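Local atomic coordinates of oxalate biosynthetic component 1 (Burkholderia thailandensis, PDB entry 5IKY), a protein that acts as a bifunctional enzyme of quorum-sensing-dependent oxalate production, combining a serine hydrolase activity with a lyase activity. Residues S312-P317 with E348-N353; L376-A381 with K447-L452; L278-R283 with R295-R300. All coordinates share one frame; numbering follows the deposited sequence.

Contact 1 (S312-P317 with E348-N353); sequences SFSPGP and EIEVFN
Glu348 meets Phe313 through the backbone: its carbonyl O accepts Phe313 N at 3.0 Å, and this bond belongs to a parallel pairing in which Ser312 lies beside Glu348 and Phe313 beside Ile349. The Glu348 side chain rises on the Ser312 face, where its OE1 is engaged by Asn277. Ile349 occupies the other face. Its CD1 lies against Phe313 CD2 at 3.8 Å, the two side chains running alongside and pointing the same way, whereas CG2, anti to the backbone N, meets Pro315 CD at 3.7 Å. Ile349 CA also sends a C-H toward Phe313 O, 3.2 Å away. The same oxygen takes the N-H of Glu350 at 3.0 Å, with the donor well above the carbonyl plane. With CG beside its own backbone N (chi1 -51°) and a bend at chi2, Glu350 brings its carboxylate over Ser312, while a water donates to Glu350 OE1 at 2.6 Å. Beyond the strand, Ser314 OG gives its proton to a lone pair of Glu350 O and sits in the plane of the Phe352 ring, at the edge made by CD2 and CE2. Asn353 is the N-cap of helix 354-360, its OD1 accepting Ile356 N; the amide's ND2 reaches Pro317 O at 3.1 Å, nearly straight (160°) and in both the amide and carbonyl planes. Such C-terminal ends of adjacent parallel strands are where TIM barrels carry their active sites, and here the Glu350 side chain lies about 4 Å from the magnesium ion bound by His227 and Glu477.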
ATOM      1  N   SER A 312     -15.275  17.501   7.963  1.00 43.81           N
ATOM      2  CA  SER A 312     -16.013  17.544   9.221  1.00 41.73           C
ATOM      3  C   SER A 312     -17.161  18.544   9.177  1.00 38.80           C
ATOM      4  O   SER A 312     -17.061  19.608   8.564  1.00 49.90           O
ATOM      5  CB  SER A 312     -15.071  17.885  10.379  1.00 37.26           C
ATOM      6  OG  SER A 312     -14.215  16.795  10.661  1.00 70.29           O
ATOM      7  N   PHE A 313     -18.254  18.190   9.841  1.00 42.19           N
ATOM      8  CA  PHE A 313     -19.463  18.996   9.831  1.00 43.31           C
ATOM      9  C   PHE A 313     -20.237  18.761  11.125  1.00 49.35           C
ATOM     10  O   PHE A 313     -20.652  17.640  11.408  1.00 57.72           O
ATOM     11  CB  PHE A 313     -20.320  18.649   8.608  1.00 43.08           C
ATOM     12  CG  PHE A 313     -21.486  19.574   8.390  1.00 48.31           C
ATOM     13  CD1 PHE A 313     -21.319  20.775   7.718  1.00 39.55           C
ATOM     14  CD2 PHE A 313     -22.751  19.234   8.842  1.00 47.00           C
ATOM     15  CE1 PHE A 313     -22.392  21.625   7.509  1.00 57.23           C
ATOM     16  CE2 PHE A 313     -23.829  20.080   8.635  1.00 39.55           C
ATOM     17  CZ  PHE A 313     -23.647  21.277   7.968  1.00 52.41           C
ATOM     18  N   SER A 314     -20.415  19.814  11.916  1.00 46.56           N
ATOM     19  CA  SER A 314     -21.162  19.703  13.166  1.00 52.38           C
ATOM     20  C   SER A 314     -22.334  20.677  13.197  1.00 45.74           C
ATOM     21  O   SER A 314     -22.147  21.878  13.384  1.00 47.04           O
ATOM     22  CB  SER A 314     -20.244  19.945  14.366  1.00 50.77           C
ATOM     23  OG  SER A 314     -19.277  18.914  14.483  1.00 69.30           O
ATOM     24  N   PRO A 315     -23.555  20.159  13.008  1.00 51.66           N
ATOM     25  CA  PRO A 315     -24.739  21.022  13.001  1.00 51.17           C
ATOM     26  C   PRO A 315     -25.131  21.469  14.408  1.00 58.52           C
ATOM     27  O   PRO A 315     -26.205  21.117  14.894  1.00 61.83           O
ATOM     28  CB  PRO A 315     -25.815  20.127  12.381  1.00 47.72           C
ATOM     29  CG  PRO A 315     -25.396  18.744  12.754  1.00 53.86           C
ATOM     30  CD  PRO A 315     -23.892  18.748  12.756  1.00 50.08           C
ATOM     31  N   GLY A 316     -24.256  22.237  15.048  1.00 46.27           N
ATOM     32  CA  GLY A 316     -24.512  22.753  16.380  1.00 52.11           C
ATOM     33  C   GLY A 316     -23.222  23.076  17.109  1.00 67.10           C
ATOM     34  O   GLY A 316     -22.143  22.688  16.662  1.00 54.22           O
ATOM     35  N   PRO A 317     -23.326  23.786  18.242  1.00 56.73           N
ATOM     36  CA  PRO A 317     -22.155  24.189  19.029  1.00 52.26           C
ATOM     37  C   PRO A 317     -21.394  22.996  19.601  1.00 49.69           C
ATOM     38  O   PRO A 317     -22.005  21.992  19.965  1.00 54.86           O
ATOM     39  CB  PRO A 317     -22.760  25.029  20.163  1.00 50.50           C
ATOM     40  CG  PRO A 317     -24.117  25.422  19.686  1.00 46.24           C
ATOM     41  CD  PRO A 317     -24.581  24.287  18.827  1.00 53.93           C
ATOM     42  N   GLU A 348     -18.933  14.744   6.962  1.00 48.19           N
ATOM     43  CA  GLU A 348     -19.034  13.729   8.001  1.00 41.51           C
ATOM     44  C   GLU A 348     -19.524  14.395   9.267  1.00 50.81           C
ATOM     45  O   GLU A 348     -18.864  15.283   9.811  1.00 50.73           O
ATOM     46  CB  GLU A 348     -17.703  13.035   8.265  1.00 40.54           C
ATOM     47  CG  GLU A 348     -17.819  11.856   9.219  1.00 61.29           C
ATOM     48  CD  GLU A 348     -16.472  11.363   9.711  1.00 84.17           C
ATOM     49  OE1 GLU A 348     -15.583  12.204   9.963  1.00 86.01           O
ATOM     50  OE2 GLU A 348     -16.303  10.131   9.837  1.00 85.30           O
ATOM     51  N   ILE A 349     -20.689  13.971   9.734  1.00 50.11           N
ATOM     52  CA  ILE A 349     -21.281  14.585  10.908  1.00 48.07           C
ATOM     53  C   ILE A 349     -20.542  14.150  12.159  1.00 51.69           C
ATOM     54  O   ILE A 349     -20.613  12.989  12.562  1.00 44.51           O
ATOM     55  CB  ILE A 349     -22.766  14.229  11.047  1.00 53.60           C
ATOM     56  CG1 ILE A 349     -23.445  14.217   9.672  1.00 51.57           C
ATOM     57  CG2 ILE A 349     -23.451  15.191  12.005  1.00 44.76           C
ATOM     58  CD1 ILE A 349     -23.391  15.535   8.948  1.00 62.20           C
ATOM     59  N   GLU A 350     -19.819  15.082  12.766  1.00 41.69           N
ATOM     60  CA  GLU A 350     -19.168  14.811  14.037  1.00 45.32           C
ATOM     61  C   GLU A 350     -20.198  14.974  15.146  1.00 47.37           C
ATOM     62  O   GLU A 350     -20.571  16.091  15.501  1.00 52.41           O
ATOM     63  CB  GLU A 350     -17.973  15.738  14.247  1.00 51.75           C
ATOM     64  CG  GLU A 350     -17.003  15.762  13.074  1.00 61.80           C
ATOM     65  CD  GLU A 350     -15.550  15.742  13.511  1.00100.42           C
ATOM     66  OE1 GLU A 350     -15.023  16.812  13.882  1.00 93.95           O
ATOM     67  OE2 GLU A 350     -14.933  14.655  13.475  1.00108.48           O
ATOM     68  N   VAL A 351     -20.677  13.852  15.669  1.00 50.23           N
ATOM     69  CA  VAL A 351     -21.719  13.868  16.683  1.00 47.11           C
ATOM     70  C   VAL A 351     -21.118  14.010  18.080  1.00 47.15           C
ATOM     71  O   VAL A 351     -20.801  13.019  18.738  1.00 57.41           O
ATOM     72  CB  VAL A 351     -22.582  12.599  16.606  1.00 55.67           C
ATOM     73  CG1 VAL A 351     -23.711  12.663  17.616  1.00 48.55           C
ATOM     74  CG2 VAL A 351     -23.138  12.433  15.199  1.00 49.11           C
ATOM     75  N   PHE A 352     -20.957  15.252  18.522  1.00 63.16           N
ATOM     76  CA  PHE A 352     -20.360  15.531  19.821  1.00 58.45           C
ATOM     77  C   PHE A 352     -21.366  15.427  20.962  1.00 59.94           C
ATOM     78  O   PHE A 352     -21.032  14.950  22.047  1.00 54.13           O
ATOM     79  CB  PHE A 352     -19.722  16.922  19.826  1.00 51.80           C
ATOM     80  CG  PHE A 352     -18.412  16.993  19.099  1.00 54.89           C
ATOM     81  CD1 PHE A 352     -17.241  16.581  19.715  1.00 48.62           C
ATOM     82  CD2 PHE A 352     -18.346  17.480  17.805  1.00 46.48           C
ATOM     83  CE1 PHE A 352     -16.034  16.647  19.054  1.00 48.77           C
ATOM     84  CE2 PHE A 352     -17.135  17.551  17.139  1.00 53.80           C
ATOM     85  CZ  PHE A 352     -15.979  17.133  17.765  1.00 47.58           C
ATOM     86  N   ASN A 353     -22.591  15.881  20.717  1.00 60.96           N
ATOM     87  CA  ASN A 353     -23.594  15.965  21.775  1.00 58.72           C
ATOM     88  C   ASN A 353     -25.010  15.669  21.285  1.00 54.41           C
ATOM     89  O   ASN A 353     -25.242  15.508  20.086  1.00 68.11           O
ATOM     90  CB  ASN A 353     -23.553  17.351  22.422  1.00 46.08           C
ATOM     91  CG  ASN A 353     -23.516  18.470  21.399  1.00 55.45           C
ATOM     92  OD1 ASN A 353     -24.480  18.680  20.660  1.00 50.53           O
ATOM     93  ND2 ASN A 353     -22.412  19.208  21.364  1.00 45.03           N
TER
HETATM   94  O   HOH W   1     -12.578  17.526  13.595  1.00 65.98           O

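Contact 2 (L376-A381 with K447-L452); sequences LFMLVA and KISLLL
Phe377 and Lys447 belong to a parallel strand pair of the TIM barrel, Phe377 N bonding to Lys447 O at 2.7 Å, nearly along the C=O axis. The ladder then alternates: Ser449 N to Phe377 O, Leu379 N to Ser449 O, Leu451 N to Leu379 O, and a weak last rung from Ala381 N to Leu451 O at 3.5 Å. On the face of Met378 and Ser449, the methionine chain bends at chi2 and chi3. This lays SD against Ser449 CB at 3.5 Å and carries CE over the backbone to Leu451 CB. Val380 and Leu451 point the same way, side by side. On the other face, the Leu379 side chain passes Ile448 at a slant, CG 3.8 Å from CG2 of Ile448. Past the strand end, Ala381 CB touches both Leu450 CD1 and Leu452 CD2.

Helix 418-442 backs the Phe377 and Leu379 face through Leu439 and Val436, while Leu460 of helix 460-466 meets Leu450 and Leu452. Along its edge remote from 447-452, strand 376-380 bonds to strand 346-351 through Met378 and Val380. On the Ser449 side, one water donates to Phe377 O at 2.9 Å and lies 3.1 Å from Ser449 OG.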
ATOM      1  N   LEU A 376     -22.757  10.221   6.423  1.00 41.07           N
ATOM      2  CA  LEU A 376     -21.699   9.697   7.279  1.00 38.01           C
ATOM      3  C   LEU A 376     -21.751  10.290   8.680  1.00 43.61           C
ATOM      4  O   LEU A 376     -21.811  11.509   8.843  1.00 43.69           O
ATOM      5  CB  LEU A 376     -20.335   9.971   6.650  1.00 37.40           C
ATOM      6  CG  LEU A 376     -20.204   9.582   5.179  1.00 38.82           C
ATOM      7  CD1 LEU A 376     -18.857  10.013   4.638  1.00 37.75           C
ATOM      8  CD2 LEU A 376     -20.409   8.086   5.008  1.00 43.95           C
ATOM      9  N   PHE A 377     -21.712   9.431   9.694  1.00 48.95           N
ATOM     10  CA  PHE A 377     -21.772   9.894  11.074  1.00 50.23           C
ATOM     11  C   PHE A 377     -20.576   9.438  11.898  1.00 51.02           C
ATOM     12  O   PHE A 377     -20.109   8.307  11.771  1.00 50.26           O
ATOM     13  CB  PHE A 377     -23.066   9.424  11.743  1.00 45.39           C
ATOM     14  CG  PHE A 377     -24.291  10.130  11.248  1.00 48.09           C
ATOM     15  CD1 PHE A 377     -24.637  11.372  11.751  1.00 45.03           C
ATOM     16  CD2 PHE A 377     -25.094   9.557  10.278  1.00 43.09           C
ATOM     17  CE1 PHE A 377     -25.767  12.028  11.298  1.00 49.45           C
ATOM     18  CE2 PHE A 377     -26.224  10.206   9.822  1.00 52.90           C
ATOM     19  CZ  PHE A 377     -26.561  11.445  10.332  1.00 45.85           C
ATOM     20  N   MET A 378     -20.101  10.342  12.750  1.00 61.93           N
ATOM     21  CA  MET A 378     -18.994  10.082  13.658  1.00 47.33           C
ATOM     22  C   MET A 378     -19.449  10.276  15.102  1.00 50.47           C
ATOM     23  O   MET A 378     -19.757  11.397  15.511  1.00 53.64           O
ATOM     24  CB  MET A 378     -17.820  11.012  13.347  1.00 62.43           C
ATOM     25  CG  MET A 378     -16.463  10.466  13.742  1.00 59.40           C
ATOM     26  SD  MET A 378     -16.207   8.816  13.086  1.00280.39           S
ATOM     27  CE  MET A 378     -15.812   7.962  14.596  1.00 39.44           C
ATOM     28  N   LEU A 379     -19.496   9.195  15.872  1.00 45.61           N
ATOM     29  CA  LEU A 379     -19.903   9.290  17.272  1.00 52.14           C
ATOM     30  C   LEU A 379     -18.718   9.588  18.177  1.00 54.71           C
ATOM     31  O   LEU A 379     -17.886   8.719  18.437  1.00 55.54           O
ATOM     32  CB  LEU A 379     -20.592   8.006  17.736  1.00 48.14           C
ATOM     33  CG  LEU A 379     -21.924   7.641  17.082  1.00 55.74           C
ATOM     34  CD1 LEU A 379     -22.540   6.441  17.788  1.00 43.46           C
ATOM     35  CD2 LEU A 379     -22.878   8.825  17.085  1.00 51.26           C
ATOM     36  N   VAL A 380     -18.649  10.825  18.656  1.00 48.64           N
ATOM     37  CA  VAL A 380     -17.612  11.225  19.598  1.00 52.37           C
ATOM     38  C   VAL A 380     -18.038  10.854  21.012  1.00 48.59           C
ATOM     39  O   VAL A 380     -18.539  11.691  21.761  1.00 64.46           O
ATOM     40  CB  VAL A 380     -17.329  12.734  19.516  1.00 51.88           C
ATOM     41  CG1 VAL A 380     -16.039  13.071  20.241  1.00 55.22           C
ATOM     42  CG2 VAL A 380     -17.253  13.173  18.062  1.00 44.51           C
ATOM     43  N   ALA A 381     -17.843   9.590  21.370  1.00 44.69           N
ATOM     44  CA  ALA A 381     -18.343   9.065  22.637  1.00 48.63           C
ATOM     45  C   ALA A 381     -17.332   9.219  23.769  1.00 54.12           C
ATOM     46  O   ALA A 381     -16.128   9.295  23.530  1.00 52.89           O
ATOM     47  CB  ALA A 381     -18.733   7.603  22.477  1.00 48.64           C
ATOM     48  N   LYS A 447     -24.004   5.740   7.306  1.00 58.36           N
ATOM     49  CA  LYS A 447     -22.937   4.983   7.954  1.00 43.67           C
ATOM     50  C   LYS A 447     -22.598   5.624   9.291  1.00 48.07           C
ATOM     51  O   LYS A 447     -22.507   6.847   9.392  1.00 55.01           O
ATOM     52  CB  LYS A 447     -21.691   4.926   7.071  1.00 41.43           C
ATOM     53  CG  LYS A 447     -21.906   4.271   5.720  1.00 56.34           C
ATOM     54  CD  LYS A 447     -22.158   2.785   5.873  1.00 59.31           C
ATOM     55  CE  LYS A 447     -22.357   2.124   4.524  1.00 57.89           C
ATOM     56  NZ  LYS A 447     -22.523   0.650   4.656  1.00 73.47           N
ATOM     57  N   ILE A 448     -22.415   4.799  10.317  1.00 57.59           N
ATOM     58  CA  ILE A 448     -22.091   5.302  11.646  1.00 48.52           C
ATOM     59  C   ILE A 448     -20.803   4.686  12.177  1.00 53.03           C
ATOM     60  O   ILE A 448     -20.669   3.463  12.235  1.00 46.50           O
ATOM     61  CB  ILE A 448     -23.223   5.025  12.647  1.00 49.46           C
ATOM     62  CG1 ILE A 448     -24.528   5.667  12.171  1.00 44.70           C
ATOM     63  CG2 ILE A 448     -22.851   5.536  14.030  1.00 41.79           C
ATOM     64  CD1 ILE A 448     -25.726   5.303  13.020  1.00 42.60           C
ATOM     65  N   SER A 449     -19.857   5.538  12.562  1.00 40.52           N
ATOM     66  CA  SER A 449     -18.599   5.074  13.133  1.00 47.99           C
ATOM     67  C   SER A 449     -18.445   5.517  14.585  1.00 53.29           C
ATOM     68  O   SER A 449     -19.140   6.421  15.052  1.00 44.62           O
ATOM     69  CB  SER A 449     -17.413   5.574  12.304  1.00 39.35           C
ATOM     70  OG  SER A 449     -17.464   5.058  10.986  1.00 68.28           O
ATOM     71  N   LEU A 450     -17.522   4.873  15.293  1.00 52.91           N
ATOM     72  CA  LEU A 450     -17.305   5.145  16.708  1.00 41.49           C
ATOM     73  C   LEU A 450     -15.855   5.501  17.016  1.00 41.81           C
ATOM     74  O   LEU A 450     -14.929   4.888  16.483  1.00 47.56           O
ATOM     75  CB  LEU A 450     -17.719   3.934  17.543  1.00 48.34           C
ATOM     76  CG  LEU A 450     -17.423   3.971  19.043  1.00 43.19           C
ATOM     77  CD1 LEU A 450     -18.296   5.008  19.725  1.00 51.73           C
ATOM     78  CD2 LEU A 450     -17.619   2.601  19.669  1.00 54.02           C
ATOM     79  N   LEU A 451     -15.662   6.495  17.876  1.00 45.32           N
ATOM     80  CA  LEU A 451     -14.345   6.766  18.435  1.00 64.64           C
ATOM     81  C   LEU A 451     -14.446   6.808  19.956  1.00 60.17           C
ATOM     82  O   LEU A 451     -15.488   7.152  20.510  1.00 58.70           O
ATOM     83  CB  LEU A 451     -13.767   8.076  17.883  1.00 55.48           C
ATOM     84  CG  LEU A 451     -14.260   9.435  18.390  1.00 62.28           C
ATOM     85  CD1 LEU A 451     -13.487   9.892  19.624  1.00 60.26           C
ATOM     86  CD2 LEU A 451     -14.141  10.468  17.286  1.00 47.47           C
ATOM     87  N   LEU A 452     -13.361   6.443  20.626  1.00 68.63           N
ATOM     88  CA  LEU A 452     -13.293   6.519  22.077  1.00 43.46           C
ATOM     89  C   LEU A 452     -11.917   7.030  22.492  1.00 54.32           C
ATOM     90  O   LEU A 452     -10.902   6.576  21.967  1.00 69.86           O
ATOM     91  CB  LEU A 452     -13.580   5.154  22.708  1.00 44.31           C
ATOM     92  CG  LEU A 452     -15.019   4.638  22.636  1.00 48.04           C
ATOM     93  CD1 LEU A 452     -15.106   3.222  23.176  1.00 59.71           C
ATOM     94  CD2 LEU A 452     -15.951   5.554  23.409  1.00 53.27           C
TER
HETATM   95  O   HOH W   2     -18.663   7.468   9.388  1.00 59.73           O

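Contact 3 (L278-R283 with R295-R300); sequences LSTSAR and RAHLKR
His297 fastens its imidazole to a main-chain carbonyl: NE2 donates to Ser279 O at 2.8 Å, the single hydrogen bond between two segments that otherwise meet through a few apolar atoms. Ser279 follows strand 275-278 of the TIM barrel, and His297 follows the short helix 293-296, so the bond joins the two ends of a loop at the barrel's C-terminal rim. The donor lies above the carbonyl plane of Ser279, not on a lone pair, and the N-H...O angle is 150°. His297 CG is held between its backbone N and carbonyl carbon (chi1 57°), a cramped rotamer that puts the ring on the side of the 278-283 segment. Leu278 slides past it in the opposite direction, touching His297 CD2 with CD1 at 3.7 Å. Over one face of the imidazole, centred on it, sits CD2 of the next residue, Leu298, 4.1 Å above the plane; this methyl also meets Leu278 CD1. Thus the ring is braced by Leu298 and Leu278 as well as by its bond, and Tyr260 of helix 257-270 adds a further ring contact.

The Ser279 side chain leaves the 295-300 segment, touches the magnesium ligand His227 and lies about 4 Å from the ion. The loop is pinned further at Thr280, whose OG1 is hydrogen-bonded to Ser312 O of the neighbouring strand. Ser281 OG accepts Arg283 N in an ST turn that shapes the loop locally. The Thr280 side chain runs at about a right angle to both His297 and Leu298; its CG2 branch lies 4.1 Å from His297 CE1 and 4.1 Å from Leu298 CD1.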
ATOM      1  N   LEU A 278     -10.746  15.767   5.787  1.00 38.73           N
ATOM      2  CA  LEU A 278     -10.121  16.950   6.373  1.00 46.45           C
ATOM      3  C   LEU A 278     -10.996  17.573   7.452  1.00 46.38           C
ATOM      4  O   LEU A 278     -12.211  17.697   7.296  1.00 50.06           O
ATOM      5  CB  LEU A 278      -9.808  17.994   5.300  1.00 35.76           C
ATOM      6  CG  LEU A 278      -9.003  17.540   4.080  1.00 50.16           C
ATOM      7  CD1 LEU A 278      -8.501  18.751   3.311  1.00 37.39           C
ATOM      8  CD2 LEU A 278      -7.851  16.625   4.474  1.00 39.05           C
ATOM      9  N   SER A 279     -10.364  17.964   8.551  1.00 37.86           N
ATOM     10  CA  SER A 279     -11.062  18.621   9.644  1.00 47.71           C
ATOM     11  C   SER A 279     -11.399  20.064   9.284  1.00 48.34           C
ATOM     12  O   SER A 279     -10.590  20.765   8.681  1.00 46.61           O
ATOM     13  CB  SER A 279     -10.210  18.579  10.915  1.00 37.04           C
ATOM     14  OG  SER A 279     -10.926  19.076  12.026  1.00 50.52           O
ATOM     15  N   THR A 280     -12.602  20.500   9.642  1.00 49.03           N
ATOM     16  CA  THR A 280     -12.987  21.895   9.466  1.00 37.40           C
ATOM     17  C   THR A 280     -13.104  22.548  10.835  1.00 49.30           C
ATOM     18  O   THR A 280     -13.557  23.685  10.963  1.00 55.64           O
ATOM     19  CB  THR A 280     -14.318  22.037   8.701  1.00 45.52           C
ATOM     20  OG1 THR A 280     -15.376  21.444   9.465  1.00 51.79           O
ATOM     21  CG2 THR A 280     -14.231  21.351   7.345  1.00 36.92           C
ATOM     22  N   SER A 281     -12.681  21.805  11.853  1.00 47.06           N
ATOM     23  CA  SER A 281     -12.797  22.221  13.245  1.00 54.05           C
ATOM     24  C   SER A 281     -12.091  23.541  13.534  1.00 65.45           C
ATOM     25  O   SER A 281     -11.011  23.813  13.007  1.00 53.17           O
ATOM     26  CB  SER A 281     -12.241  21.127  14.158  1.00 55.70           C
ATOM     27  OG  SER A 281     -12.145  21.571  15.495  1.00 60.11           O
ATOM     28  N   ALA A 282     -12.715  24.359  14.376  1.00 63.08           N
ATOM     29  CA  ALA A 282     -12.106  25.603  14.829  1.00 63.72           C
ATOM     30  C   ALA A 282     -11.724  25.497  16.303  1.00 69.41           C
ATOM     31  O   ALA A 282     -11.605  26.506  16.999  1.00 68.30           O
ATOM     32  CB  ALA A 282     -13.046  26.775  14.602  1.00 58.95           C
ATOM     33  N   ARG A 283     -11.537  24.264  16.770  1.00 66.82           N
ATOM     34  CA  ARG A 283     -11.116  24.003  18.143  1.00 71.35           C
ATOM     35  C   ARG A 283      -9.746  24.614  18.416  1.00 81.72           C
ATOM     36  O   ARG A 283      -8.800  24.396  17.660  1.00 74.58           O
ATOM     37  CB  ARG A 283     -11.085  22.497  18.415  1.00 49.18           C
ATOM     38  CG  ARG A 283     -10.779  22.114  19.857  1.00 62.22           C
ATOM     39  CD  ARG A 283     -10.779  20.599  20.011  1.00 70.14           C
ATOM     40  NE  ARG A 283     -10.720  20.171  21.407  1.00 65.36           N
ATOM     41  CZ  ARG A 283     -10.821  18.904  21.801  1.00 78.02           C
ATOM     42  NH1 ARG A 283     -10.759  18.599  23.091  1.00 60.38           N
ATOM     43  NH2 ARG A 283     -10.990  17.940  20.903  1.00 70.07           N
ATOM     44  N   ARG A 295     -13.063  26.307   5.285  1.00 45.08           N
ATOM     45  CA  ARG A 295     -13.344  25.584   4.047  1.00 46.72           C
ATOM     46  C   ARG A 295     -12.337  25.918   2.943  1.00 42.83           C
ATOM     47  O   ARG A 295     -12.444  25.416   1.827  1.00 48.92           O
ATOM     48  CB  ARG A 295     -14.767  25.880   3.564  1.00 47.88           C
ATOM     49  CG  ARG A 295     -15.063  27.350   3.316  1.00 50.69           C
ATOM     50  CD  ARG A 295     -16.463  27.530   2.731  1.00 53.11           C
ATOM     51  NE  ARG A 295     -16.806  28.936   2.534  1.00 49.46           N
ATOM     52  CZ  ARG A 295     -17.412  29.695   3.443  1.00 63.96           C
ATOM     53  NH1 ARG A 295     -17.753  29.186   4.620  1.00 52.38           N
ATOM     54  NH2 ARG A 295     -17.681  30.966   3.172  1.00 54.35           N
ATOM     55  N   ALA A 296     -11.357  26.756   3.266  1.00 38.36           N
ATOM     56  CA  ALA A 296     -10.356  27.184   2.290  1.00 44.28           C
ATOM     57  C   ALA A 296      -9.473  26.028   1.819  1.00 42.93           C
ATOM     58  O   ALA A 296      -8.940  26.058   0.711  1.00 50.41           O
ATOM     59  CB  ALA A 296      -9.496  28.295   2.870  1.00 38.36           C
ATOM     60  N   HIS A 297      -9.321  25.011   2.661  1.00 43.06           N
ATOM     61  CA  HIS A 297      -8.522  23.841   2.306  1.00 43.12           C
ATOM     62  C   HIS A 297      -9.330  22.812   1.519  1.00 46.75           C
ATOM     63  O   HIS A 297      -8.786  21.820   1.036  1.00 45.20           O
ATOM     64  CB  HIS A 297      -7.916  23.196   3.558  1.00 42.33           C
ATOM     65  CG  HIS A 297      -8.920  22.797   4.597  1.00 44.87           C
ATOM     66  ND1 HIS A 297     -10.033  23.553   4.898  1.00 42.16           N
ATOM     67  CD2 HIS A 297      -8.953  21.732   5.434  1.00 39.13           C
ATOM     68  CE1 HIS A 297     -10.718  22.962   5.862  1.00 42.56           C
ATOM     69  NE2 HIS A 297     -10.084  21.856   6.206  1.00 47.37           N
ATOM     70  N   LEU A 298     -10.627  23.058   1.380  1.00 48.66           N
ATOM     71  CA  LEU A 298     -11.487  22.160   0.624  1.00 46.30           C
ATOM     72  C   LEU A 298     -11.546  22.592  -0.836  1.00 40.03           C
ATOM     73  O   LEU A 298     -12.453  23.310  -1.256  1.00 45.96           O
ATOM     74  CB  LEU A 298     -12.884  22.119   1.236  1.00 40.07           C
ATOM     75  CG  LEU A 298     -12.871  21.775   2.726  1.00 50.37           C
ATOM     76  CD1 LEU A 298     -14.265  21.870   3.302  1.00 40.14           C
ATOM     77  CD2 LEU A 298     -12.285  20.394   2.970  1.00 35.91           C
ATOM     78  N   LYS A 299     -10.552  22.154  -1.598  1.00 48.87           N
ATOM     79  CA  LYS A 299     -10.424  22.521  -2.999  1.00 45.90           C
ATOM     80  C   LYS A 299      -9.862  21.355  -3.798  1.00 46.06           C
ATOM     81  O   LYS A 299      -9.644  20.270  -3.261  1.00 54.48           O
ATOM     82  CB  LYS A 299      -9.519  23.744  -3.151  1.00 36.90           C
ATOM     83  CG  LYS A 299      -8.129  23.535  -2.579  1.00 42.61           C
ATOM     84  CD  LYS A 299      -7.223  24.719  -2.848  1.00 43.47           C
ATOM     85  CE  LYS A 299      -5.804  24.426  -2.381  1.00 47.97           C
ATOM     86  NZ  LYS A 299      -4.865  25.530  -2.707  1.00 51.02           N
ATOM     87  N   ARG A 300      -9.625  21.582  -5.083  1.00 53.93           N
ATOM     88  CA  ARG A 300      -9.035  20.557  -5.933  1.00 43.29           C
ATOM     89  C   ARG A 300      -7.511  20.615  -5.852  1.00 52.00           C
ATOM     90  O   ARG A 300      -6.917  21.687  -5.975  1.00 50.61           O
ATOM     91  CB  ARG A 300      -9.517  20.724  -7.374  1.00 42.41           C
ATOM     92  CG  ARG A 300     -11.003  20.440  -7.543  1.00 56.72           C
ATOM     93  CD  ARG A 300     -11.529  20.889  -8.898  1.00 57.44           C
ATOM     94  NE  ARG A 300     -12.890  20.411  -9.127  1.00 86.22           N
ATOM     95  CZ  ARG A 300     -13.986  21.035  -8.704  1.00 99.64           C
ATOM     96  NH1 ARG A 300     -13.884  22.170  -8.025  1.00105.27           N
ATOM     97  NH2 ARG A 300     -15.183  20.524  -8.957  1.00 78.78           N
TER

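Overall arrangement
From the N terminus, contact 3 comes first, closing the loop between strand 275-278 and the turn after helix 293-296. Contact 1 follows, where strand 310-313 pairs with strand 346-351 across an intervening stretch that includes helix 330-343. Contact 2 closes last and spans the longest excursion, containing helices 403-415 and 418-442. The three are in series; none nests or crosses. Contacts 3 and 1 touch through Ser312, whose N lies 3.1 Å from Leu278 O, and contacts 1 and 2 through Val351 N and Met378 O, 2.6 Å apart. With the bonds where they touch, they follow five neighbouring barrel strands, 275-278, 310-313, 346-351, 375-380 and 446-451; contacts 2 and 3 do not touch.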